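Local atomic coordinates of N-acetylglucosamine-specific lectin (Saxidomus purpuratus, PDB entry 6A7T), a protein that recognises carbohydrates, notably N-acetylated amino sugars such as N-acetylglucosamine, as a bivalve C-type lectin whose sugar recognition is independent of calcium. Residues B[22-26]-B[155-159]; B[96-101]-B[121-126]. All coordinates share one frame; numbering follows the deposited sequence.

Contact 1. Residues B[22-26]-B[155-159]; sequences CCSED and IDCSD
In this C-type lectin domain the two chain ends are joined by a terminal disulfide, C23–C157, which fastens the loop before strand 33-35 to the tail that leaves strand 149-155. The bond between C23 SG and C157 SG is 2.1 Å long and turns through a chi3 of 105°. In both cysteines SG lies beside its own backbone N, anti to the carbonyl carbon (chi1 -52° in C23 and -55° in C157), and C157 points its CB toward the N-terminal segment. The buried C23 SG also packs against I155, touching CG2 at 3.9 Å.

Backbone bonds reinforce the covalent link. C22 N donates to D156 O at 3.2 Å, in the carbonyl plane, and more weakly to C157 O at 3.1 Å, so this nitrogen faces two successive carbonyls of the tail. The side chain of C22 turns away from this tail, and its SG forms a disulfide with C25 of the neighbouring chain, which links this end of the chain to the other subunit. D156 OD2 makes a salt bridge to K24 NZ of that chain, and the D156 side chain lies about 5 Å from the bound calcium ion. D156 OD1 organises the tail itself: S158 N closes an Asx turn on it at 3.1 Å, while S158 OG reaches the same oxygen at 2.8 Å, both donors standing above the same face of the carboxylate.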
ATOM      1  N   CYS B  22      -4.674  -3.061 -13.129  1.00 32.66           N
ATOM      2  CA  CYS B  22      -6.110  -3.406 -12.945  1.00 29.69           C
ATOM      3  C   CYS B  22      -6.636  -4.111 -14.208  1.00 30.63           C
ATOM      4  O   CYS B  22      -6.786  -3.515 -15.272  1.00 27.89           O
ATOM      5  CB  CYS B  22      -6.911  -2.171 -12.543  1.00 31.49           C
ATOM      6  SG  CYS B  22      -6.404  -1.511 -10.930  1.00 29.62           S
ATOM      7  N   CYS B  23      -6.845  -5.425 -14.085  1.00 27.24           N
ATOM      8  CA  CYS B  23      -7.386  -6.279 -15.151  1.00 27.76           C
ATOM      9  C   CYS B  23      -8.895  -6.046 -15.332  1.00 28.89           C
ATOM     10  O   CYS B  23      -9.655  -5.759 -14.376  1.00 28.17           O
ATOM     11  CB  CYS B  23      -7.158  -7.760 -14.839  1.00 26.61           C
ATOM     12  SG  CYS B  23      -5.446  -8.212 -14.436  1.00 27.19           S
ATOM     13  N   SER B  24      -9.362  -6.218 -16.573  1.00 29.53           N
ATOM     14  CA  SER B  24     -10.782  -6.446 -16.819  1.00 33.03           C
ATOM     15  C   SER B  24     -11.057  -7.956 -16.848  1.00 35.85           C
ATOM     16  O   SER B  24     -10.142  -8.735 -17.006  1.00 31.00           O
ATOM     17  CB  SER B  24     -11.237  -5.750 -18.091  1.00 37.02           C
ATOM     18  OG  SER B  24     -10.220  -5.770 -19.090  1.00 36.29           O
ATOM     19  N   GLU B  25     -12.327  -8.343 -16.688  1.00 39.16           N
ATOM     20  CA  GLU B  25     -12.795  -9.734 -16.761  1.00 42.86           C
ATOM     21  C   GLU B  25     -12.254 -10.477 -17.989  1.00 46.20           C
ATOM     22  O   GLU B  25     -12.009 -11.677 -17.921  1.00 41.76           O
ATOM     23  CB  GLU B  25     -14.318  -9.773 -16.852  1.00 48.13           C
ATOM     24  CG  GLU B  25     -15.010  -9.949 -15.517  1.00 50.90           C
ATOM     25  CD  GLU B  25     -16.483 -10.282 -15.643  1.00 52.62           C
ATOM     26  OE1 GLU B  25     -17.098  -9.832 -16.633  1.00 59.54           O
ATOM     27  OE2 GLU B  25     -17.005 -10.993 -14.768  1.00 53.75           O
ATOM     28  N   ASP B  26     -12.115  -9.770 -19.116  1.00 49.27           N
ATOM     29  CA  ASP B  26     -11.699 -10.371 -20.388  1.00 51.26           C
ATOM     30  C   ASP B  26     -10.177 -10.566 -20.408  1.00 47.37           C
ATOM     31  O   ASP B  26      -9.620 -11.097 -21.361  1.00 44.50           O
ATOM     32  CB  ASP B  26     -12.135  -9.501 -21.574  1.00 58.03           C
ATOM     33  CG  ASP B  26     -13.332  -8.610 -21.277  1.00 61.67           C
ATOM     34  OD1 ASP B  26     -13.108  -7.428 -20.929  1.00 62.24           O
ATOM     35  OD2 ASP B  26     -14.474  -9.101 -21.374  1.00 63.55           O
ATOM     36  N   ILE B 155      -3.133 -12.697 -11.328  1.00 12.22           N
ATOM     37  CA  ILE B 155      -2.717 -11.738 -12.364  1.00 14.40           C
ATOM     38  C   ILE B 155      -3.395 -10.408 -12.024  1.00 13.46           C
ATOM     39  O   ILE B 155      -4.628 -10.402 -11.947  1.00 12.47           O
ATOM     40  CB  ILE B 155      -3.164 -12.228 -13.745  1.00 15.59           C
ATOM     41  CG1 ILE B 155      -2.455 -13.516 -14.164  1.00 17.99           C
ATOM     42  CG2 ILE B 155      -2.974 -11.149 -14.784  1.00 17.56           C
ATOM     43  CD1 ILE B 155      -3.127 -14.217 -15.341  1.00 18.18           C
ATOM     44  N   ASP B 156      -2.608  -9.339 -11.802  1.00 17.44           N
ATOM     45  CA  ASP B 156      -3.218  -8.069 -11.376  1.00 19.19           C
ATOM     46  C   ASP B 156      -2.984  -6.956 -12.408  1.00 22.90           C
ATOM     47  O   ASP B 156      -3.521  -5.879 -12.211  1.00 22.58           O
ATOM     48  CB  ASP B 156      -2.802  -7.650  -9.958  1.00 20.85           C
ATOM     49  CG  ASP B 156      -1.359  -7.260  -9.783  1.00 20.55           C
ATOM     50  OD1 ASP B 156      -0.665  -7.166 -10.798  1.00 22.49           O
ATOM     51  OD2 ASP B 156      -0.919  -7.097  -8.612  1.00 22.19           O
ATOM     52  N   CYS B 157      -2.317  -7.257 -13.530  1.00 25.39           N
ATOM     53  CA  CYS B 157      -2.146  -6.294 -14.641  1.00 28.39           C
ATOM     54  C   CYS B 157      -1.614  -4.954 -14.102  1.00 31.80           C
ATOM     55  O   CYS B 157      -2.008  -3.872 -14.588  1.00 35.18           O
ATOM     56  CB  CYS B 157      -3.457  -6.076 -15.390  1.00 28.12           C
ATOM     57  SG  CYS B 157      -4.278  -7.565 -16.036  1.00 32.11           S
ATOM     58  N   SER B 158      -0.747  -5.010 -13.082  1.00 34.48           N
ATOM     59  CA  SER B 158      -0.124  -3.822 -12.513  1.00 38.54           C
ATOM     60  C   SER B 158       1.133  -3.460 -13.319  1.00 46.08           C
ATOM     61  O   SER B 158       1.519  -4.183 -14.234  1.00 51.70           O
ATOM     62  CB  SER B 158       0.175  -4.011 -11.037  1.00 36.79           C
ATOM     63  OG  SER B 158       1.149  -5.028 -10.821  1.00 33.36           O
ATOM     64  N   ASP B 159       1.753  -2.325 -12.968  1.00 53.88           N
ATOM     65  CA  ASP B 159       2.909  -1.769 -13.679  1.00 63.82           C
ATOM     66  C   ASP B 159       4.104  -2.718 -13.512  1.00 65.41           C
ATOM     67  O   ASP B 159       5.193  -2.478 -14.049  1.00 62.19           O
ATOM     68  CB  ASP B 159       3.209  -0.335 -13.209  1.00 71.16           C
ATOM     69  CG  ASP B 159       4.231  -0.197 -12.082  1.00 75.49           C
ATOM     70  OD1 ASP B 159       5.445  -0.282 -12.374  1.00 81.05           O
ATOM     71  OD2 ASP B 159       3.812   0.022 -10.919  1.00 74.48           O
TER

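Contact 2. Residues B[96-101]-B[121-126]; sequences EEHNDY and NNKGCL
Y101 reaches across from the edge strand 100-103 of an antiparallel sheet to the loop that leads into strand 125-131, within the C-type lectin domain. Its CB points toward that loop, and with CG beside the backbone N (chi1 -75°) the ring runs out to residues 121-126. Low on the ring, Y101 CD1 meets L126 CD1 obliquely at 3.6 Å. Further out, Y101 CE1 lies 3.4 Å from G124 O, which sits at the ring edge near its plane. Across the ring, Y101 CE2 is 3.6 Å from N121 ND2, also at the edge, with the amide and ring planes only 24° apart.

At the tip, Y101 OH accepts two backbone N-H groups: a nearly straight one from G124 N at 3.1 Å (169°) and a more bent one from N122 N at 3.3 Å. A weak further hydrogen bond links it to D140 OD2, while N122 ND2 bonds to D140 O. D140 is a ligand of this protein's second calcium site, which holds no metal in this chain. W94 and W114 meet the ring edge-to-face. Nearer the surface, extended K123 carries NZ to the syn side of E96 OE1, a 2.8 Å salt bridge.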
ATOM      1  N   GLU B  96      15.297 -12.835   4.904  1.00 18.79           N
ATOM      2  CA  GLU B  96      16.275 -12.563   5.956  1.00 19.77           C
ATOM      3  C   GLU B  96      16.794 -11.134   5.781  1.00 18.99           C
ATOM      4  O   GLU B  96      16.905 -10.426   6.766  1.00 20.12           O
ATOM      5  CB  GLU B  96      17.406 -13.588   5.964  1.00 22.77           C
ATOM      6  CG  GLU B  96      18.295 -13.498   7.198  1.00 23.76           C
ATOM      7  CD  GLU B  96      17.651 -13.711   8.562  1.00 27.19           C
ATOM      8  OE1 GLU B  96      16.591 -14.352   8.636  1.00 24.22           O
ATOM      9  OE2 GLU B  96      18.225 -13.229   9.578  1.00 30.46           O
ATOM     10  N   GLU B  97      17.073 -10.710   4.538  1.00 18.44           N
ATOM     11  CA  GLU B  97      17.576  -9.309   4.394  1.00 16.17           C
ATOM     12  C   GLU B  97      16.491  -8.309   4.803  1.00 16.77           C
ATOM     13  O   GLU B  97      16.756  -7.334   5.473  1.00 16.34           O
ATOM     14  CB  GLU B  97      18.058  -9.006   2.981  1.00 18.13           C
ATOM     15  CG  GLU B  97      19.405  -9.608   2.696  1.00 18.43           C
ATOM     16  CD  GLU B  97      19.413 -10.992   2.072  1.00 18.97           C
ATOM     17  OE1 GLU B  97      18.334 -11.719   2.129  1.00 18.41           O
ATOM     18  OE2 GLU B  97      20.468 -11.312   1.481  1.00 15.31           O
ATOM     19  N   HIS B  98      15.228  -8.528   4.394  1.00 16.75           N
ATOM     20  CA  HIS B  98      14.103  -7.700   4.866  1.00 18.43           C
ATOM     21  C   HIS B  98      13.936  -7.840   6.384  1.00 16.86           C
ATOM     22  O   HIS B  98      13.479  -6.949   7.017  1.00 18.95           O
ATOM     23  CB  HIS B  98      12.810  -8.096   4.135  1.00 20.67           C
ATOM     24  CG  HIS B  98      12.750  -7.629   2.722  1.00 21.25           C
ATOM     25  ND1 HIS B  98      12.872  -6.268   2.378  1.00 22.04           N
ATOM     26  CD2 HIS B  98      12.519  -8.300   1.572  1.00 21.33           C
ATOM     27  CE1 HIS B  98      12.778  -6.152   1.069  1.00 20.29           C
ATOM     28  NE2 HIS B  98      12.556  -7.373   0.548  1.00 22.39           N
ATOM     29  N   ASN B  99      14.301  -9.021   6.906  1.00 20.53           N
ATOM     30  CA  ASN B  99      14.141  -9.420   8.307  1.00 18.83           C
ATOM     31  C   ASN B  99      12.672  -9.267   8.701  1.00 19.33           C
ATOM     32  O   ASN B  99      12.323  -8.816   9.812  1.00 18.29           O
ATOM     33  CB  ASN B  99      15.068  -8.660   9.271  1.00 22.23           C
ATOM     34  CG  ASN B  99      15.108  -9.237  10.683  1.00 24.12           C
ATOM     35  OD1 ASN B  99      15.047 -10.446  10.898  1.00 25.10           O
ATOM     36  ND2 ASN B  99      15.256  -8.374  11.679  1.00 27.95           N
ATOM     37  N   ASP B 100      11.791  -9.724   7.789  1.00 16.67           N
ATOM     38  CA  ASP B 100      10.358  -9.730   8.092  1.00 17.51           C
ATOM     39  C   ASP B 100       9.597 -10.637   7.121  1.00 14.85           C
ATOM     40  O   ASP B 100      10.146 -11.180   6.159  1.00 15.34           O
ATOM     41  CB  ASP B 100       9.746  -8.324   8.101  1.00 19.68           C
ATOM     42  CG  ASP B 100       9.683  -7.561   6.784  1.00 20.20           C
ATOM     43  OD1 ASP B 100       9.734  -8.177   5.687  1.00 19.19           O
ATOM     44  OD2 ASP B 100       9.588  -6.308   6.858  1.00 24.81           O
ATOM     45  N   TYR B 101       8.314 -10.779   7.426  1.00 14.51           N
ATOM     46  CA  TYR B 101       7.329 -11.369   6.497  1.00 14.24           C
ATOM     47  C   TYR B 101       6.712 -10.275   5.626  1.00 13.53           C
ATOM     48  O   TYR B 101       6.225  -9.317   6.145  1.00 15.37           O
ATOM     49  CB  TYR B 101       6.193 -12.048   7.250  1.00 15.33           C
ATOM     50  CG  TYR B 101       6.514 -13.377   7.891  1.00 14.79           C
ATOM     51  CD1 TYR B 101       6.850 -14.496   7.135  1.00 15.44           C
ATOM     52  CD2 TYR B 101       6.408 -13.526   9.264  1.00 16.07           C
ATOM     53  CE1 TYR B 101       7.106 -15.717   7.748  1.00 15.75           C
ATOM     54  CE2 TYR B 101       6.657 -14.742   9.886  1.00 16.10           C
ATOM     55  CZ  TYR B 101       6.965 -15.856   9.120  1.00 14.33           C
ATOM     56  OH  TYR B 101       7.286 -17.076   9.689  1.00 17.28           O
ATOM     57  N   ASN B 121       6.315 -17.229  13.783  1.00 21.37           N
ATOM     58  CA  ASN B 121       7.658 -16.631  13.556  1.00 21.65           C
ATOM     59  C   ASN B 121       8.668 -17.756  13.369  1.00 22.27           C
ATOM     60  O   ASN B 121       9.668 -17.868  14.097  1.00 24.72           O
ATOM     61  CB  ASN B 121       8.025 -15.617  14.648  1.00 24.32           C
ATOM     62  CG  ASN B 121       7.150 -14.390  14.553  1.00 24.53           C
ATOM     63  OD1 ASN B 121       6.534 -13.957  15.518  1.00 30.74           O
ATOM     64  ND2 ASN B 121       7.065 -13.840  13.360  1.00 24.37           N
ATOM     65  N   ASN B 122       8.404 -18.581  12.357  1.00 18.12           N
ATOM     66  CA  ASN B 122       9.172 -19.757  12.113  1.00 18.57           C
ATOM     67  C   ASN B 122      10.023 -19.533  10.859  1.00 17.65           C
ATOM     68  O   ASN B 122      10.582 -20.468  10.288  1.00 16.54           O
ATOM     69  CB  ASN B 122       8.224 -20.968  12.125  1.00 20.34           C
ATOM     70  CG  ASN B 122       7.113 -20.880  11.089  1.00 22.41           C
ATOM     71  OD1 ASN B 122       7.171 -20.039  10.188  1.00 21.18           O
ATOM     72  ND2 ASN B 122       6.163 -21.802  11.147  1.00 21.41           N
ATOM     73  N   LYS B 123      10.121 -18.258  10.431  1.00 17.02           N
ATOM     74  CA  LYS B 123      10.817 -17.907   9.213  1.00 18.11           C
ATOM     75  C   LYS B 123      10.336 -18.764   8.039  1.00 15.07           C
ATOM     76  O   LYS B 123      11.104 -19.186   7.159  1.00 19.50           O
ATOM     77  CB  LYS B 123      12.328 -18.043   9.418  1.00 19.19           C
ATOM     78  CG  LYS B 123      12.827 -17.107  10.503  1.00 20.67           C
ATOM     79  CD  LYS B 123      14.292 -16.815  10.470  1.00 22.03           C
ATOM     80  CE  LYS B 123      14.672 -15.722  11.463  1.00 23.34           C
ATOM     81  NZ  LYS B 123      16.075 -15.273  11.241  1.00 24.13           N
ATOM     82  N   GLY B 124       9.026 -18.915   7.959  1.00 15.63           N
ATOM     83  CA  GLY B 124       8.490 -19.797   6.976  1.00 14.84           C
ATOM     84  C   GLY B 124       7.805 -19.119   5.794  1.00 15.04           C
ATOM     85  O   GLY B 124       8.109 -17.988   5.402  1.00 16.19           O
ATOM     86  N   CYS B 125       6.848 -19.856   5.228  1.00 13.31           N
ATOM     87  CA  CYS B 125       6.057 -19.448   4.062  0.50 12.13           C
ATOM     88  C   CYS B 125       4.577 -19.400   4.448  1.00 12.34           C
ATOM     89  O   CYS B 125       4.159 -20.126   5.302  1.00 12.31           O
ATOM     90  CB  CYS B 125       6.251 -20.381   2.875  0.50 12.17           C
ATOM     91  SG  CYS B 125       7.924 -20.337   2.182  0.50 11.80           S
ATOM     92  N   LEU B 126       3.819 -18.512   3.806  1.00 10.20           N
ATOM     93  CA  LEU B 126       2.432 -18.289   4.202  1.00  9.89           C
ATOM     94  C   LEU B 126       1.449 -19.102   3.327  1.00  8.28           C
ATOM     95  O   LEU B 126       1.657 -19.334   2.132  1.00  7.86           O
ATOM     96  CB  LEU B 126       2.068 -16.798   4.103  1.00 10.98           C
ATOM     97  CG  LEU B 126       2.361 -15.981   5.369  1.00 11.27           C
ATOM     98  CD1 LEU B 126       3.868 -15.817   5.507  1.00 12.41           C
ATOM     99  CD2 LEU B 126       1.620 -14.642   5.379  1.00 12.31           C
TER

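How the contacts relate
Followed from the N terminus, the modelled chain begins in contact 1, and the loop opened at 22-26 is not closed until 155-159, 129 residues later. Nearly the whole domain lies inside this loop, including both helices and both antiparallel sheets. Contact 2 is nested within it: 96-101 and 121-126 close a shorter loop, 20 residues apart, made almost entirely of irregular chain. The centres of contacts 1 and 2 are 28 Å apart, and their nearest atoms about 16 Å. Contact 1 ties the termini together beside the sheet holding strands 38-47 and 149-155, whereas contact 2 ties edge strand 100-103 to the loop entering strand 125-131, across strand 87-95, near a second calcium site without metal in this chain.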